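Local coordinates for protein galactokinase (PDB 6TEQ) that probably phosphorylates galactose with ATP and here holds 2-deoxy-2-fluoro-galactose in its sugar pocket, at residues Thr20-Asp25 with Arg77-Val82. Residues are numbered along the deposited sequence; the frame is centred on the assembly and turned at random. Where two conformers were deposited one is given.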
loop_
_atom_site.group_PDB
_atom_site.type_symbol
_atom_site.label_atom_id
_atom_site.label_comp_id
_atom_site.label_asym_id
_atom_site.label_seq_id
_atom_site.Cartn_x
_atom_site.Cartn_y
_atom_site.Cartn_z
ATOM N N THR A 20 3.002 17.809 16.195
ATOM C CA THR A 20 2.517 19.050 16.868
ATOM C C THR A 20 3.648 20.079 16.901
ATOM O O THR A 20 3.421 21.200 16.546
ATOM C CB THR A 20 1.955 18.771 18.248
ATOM O OG1 THR A 20 0.869 17.841 18.149
ATOM C CG2 THR A 20 1.457 20.057 18.862
ATOM N N LYS A 21 4.843 19.673 17.312
ATOM C CA LYS A 21 6.001 20.575 17.388
ATOM C C LYS A 21 6.312 21.139 15.981
ATOM O O LYS A 21 6.605 22.344 15.847
ATOM C CB LYS A 21 7.189 19.827 18.014
ATOM C CG LYS A 21 8.513 20.604 18.064
ATOM C CD LYS A 21 9.505 19.981 18.993
ATOM C CE LYS A 21 10.931 20.539 18.967
ATOM N NZ LYS A 21 11.044 21.918 18.451
ATOM N N LEU A 22 6.327 20.320 14.931
ATOM C CA LEU A 22 6.645 20.836 13.593
ATOM C C LEU A 22 5.565 21.850 13.193
ATOM O O LEU A 22 5.853 22.874 12.544
ATOM C CB LEU A 22 6.735 19.690 12.594
ATOM C CG LEU A 22 7.013 20.080 11.159
ATOM C CD1 LEU A 22 8.348 20.771 11.040
ATOM C CD2 LEU A 22 7.047 18.853 10.272
ATOM N N PHE A 23 4.340 21.564 13.554
ATOM C CA PHE A 23 3.213 22.469 13.207
ATOM C C PHE A 23 3.417 23.816 13.934
ATOM O O PHE A 23 3.378 24.863 13.269
ATOM C CB PHE A 23 1.878 21.853 13.624
ATOM C CG PHE A 23 0.712 22.652 13.125
ATOM C CD1 PHE A 23 0.354 23.830 13.793
ATOM C CD2 PHE A 23 0.046 22.275 11.980
ATOM C CE1 PHE A 23 -0.694 24.568 13.314
ATOM C CE2 PHE A 23 -1.024 23.014 11.496
ATOM C CZ PHE A 23 -1.380 24.162 12.168
ATOM N N VAL A 24 3.711 23.792 15.230
ATOM C CA VAL A 24 3.837 25.032 16.061
ATOM C C VAL A 24 5.091 25.765 15.595
ATOM O O VAL A 24 5.014 27.011 15.398
ATOM C CB VAL A 24 3.831 24.704 17.571
ATOM C CG1 VAL A 24 4.242 25.898 18.436
ATOM C CG2 VAL A 24 2.451 24.232 18.037
ATOM N N ASP A 25 6.208 25.055 15.372
ATOM C CA ASP A 25 7.467 25.658 14.841
ATOM C C ASP A 25 7.265 26.348 13.472
ATOM O O ASP A 25 7.996 27.308 13.099
ATOM C CB ASP A 25 8.542 24.570 14.735
ATOM C CG ASP A 25 9.055 24.198 16.110
ATOM O OD1 ASP A 25 8.659 24.899 17.094
ATOM O OD2 ASP A 25 9.817 23.224 16.196
ATOM N N ARG A 77 -1.067 25.216 3.071
ATOM C CA ARG A 77 0.347 25.166 3.469
ATOM C C ARG A 77 0.619 23.776 4.038
ATOM O O ARG A 77 -0.046 23.367 4.972
ATOM C CB ARG A 77 0.775 26.264 4.418
ATOM C CG ARG A 77 0.611 27.657 3.862
ATOM C CD ARG A 77 1.105 28.715 4.789
ATOM N NE ARG A 77 0.365 28.730 6.006
ATOM C CZ ARG A 77 0.711 29.416 7.078
ATOM N NH1 ARG A 77 1.812 30.158 7.090
ATOM N NH2 ARG A 77 -0.053 29.344 8.150
ATOM N N VAL A 78 1.710 23.171 3.621
ATOM C CA VAL A 78 2.134 21.878 4.182
ATOM C C VAL A 78 3.641 21.897 4.373
ATOM O O VAL A 78 4.392 22.449 3.549
ATOM C CB VAL A 78 1.694 20.706 3.278
ATOM C CG1 VAL A 78 0.193 20.570 3.274
ATOM C CG2 VAL A 78 2.209 20.753 1.895
ATOM N N VAL A 79 4.069 21.185 5.392
ATOM C CA VAL A 79 5.503 21.001 5.676
ATOM C C VAL A 79 5.681 19.542 6.071
ATOM O O VAL A 79 4.726 18.951 6.660
ATOM C CB VAL A 79 5.995 22.007 6.716
ATOM C CG1 VAL A 79 5.259 21.791 8.027
ATOM C CG2 VAL A 79 7.527 21.965 6.891
ATOM N N SER A 80 6.853 18.998 5.818
ATOM C CA SER A 80 7.170 17.611 6.219
ATOM C C SER A 80 8.427 17.607 7.047
ATOM O O SER A 80 9.320 18.399 6.709
ATOM C CB SER A 80 7.376 16.758 4.974
ATOM O OG SER A 80 7.950 15.485 5.277
ATOM N N GLY A 81 8.522 16.690 8.008
ATOM C CA GLY A 81 9.705 16.553 8.871
ATOM C C GLY A 81 10.946 16.231 8.034
ATOM O O GLY A 81 12.047 16.473 8.492
ATOM N N VAL A 82 10.814 15.644 6.864
ATOM C CA VAL A 82 12.055 15.424 6.061
ATOM C C VAL A 82 12.698 16.794 5.817
ATOM O O VAL A 82 13.902 16.910 6.089
ATOM C CB VAL A 82 11.796 14.675 4.750
ATOM C CG1 VAL A 82 11.385 13.243 5.039
ATOM C CG2 VAL A 82 10.790 15.403 3.864
#
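L22, on helix 12-27, reaches down to V79 and to the peptide link between S80 and G81, where strand 75-80 ends. Its CB leaves the helix toward the strand, and CG, anti to the backbone N (chi1 178°), carries the branch on in that direction. CG lies 4.0 Å from CG1 of V79. At the tip, chi2 of 62° sends CD2 rather than CD1 to the strand: CD2 of L22 passes V79 CG1 at 4.1 Å and settles on backbone, 3.7 Å from C of S80 and 3.5 Å from N of G81. L22 CD1 comes no nearer than 4.4 Å, to V79 CG2. V79 meets the leucine mainly with one methyl: chi1 of 62° turns CG1 up to it, and the two side chains cross at a slant. T26 and Y27 of the same helix also touch V79, and A128 of strand 125-131 touches both L22 and V79. Helix 12-27 thus packs on a mixed sheet in which strand 75-80 runs parallel to 125-131 and antiparallel to 86-91.

CB of S80 leaves the strand away from the helix. Its OG accepts a hydrogen bond from N of V82 (3.3 Å), an ST turn that bends the chain just after the strand, and also bonds a sulfonate oxygen of a bound MES molecule, probably from the crystallisation liquor. S80 binds ADP in another structure of this protein. No hydrogen bond or salt bridge links helix and strand here; the contact is purely van der Waals, leucine CG and CD2 against a valine methyl, and CD2 against peptide, beside a nucleotide-site serine.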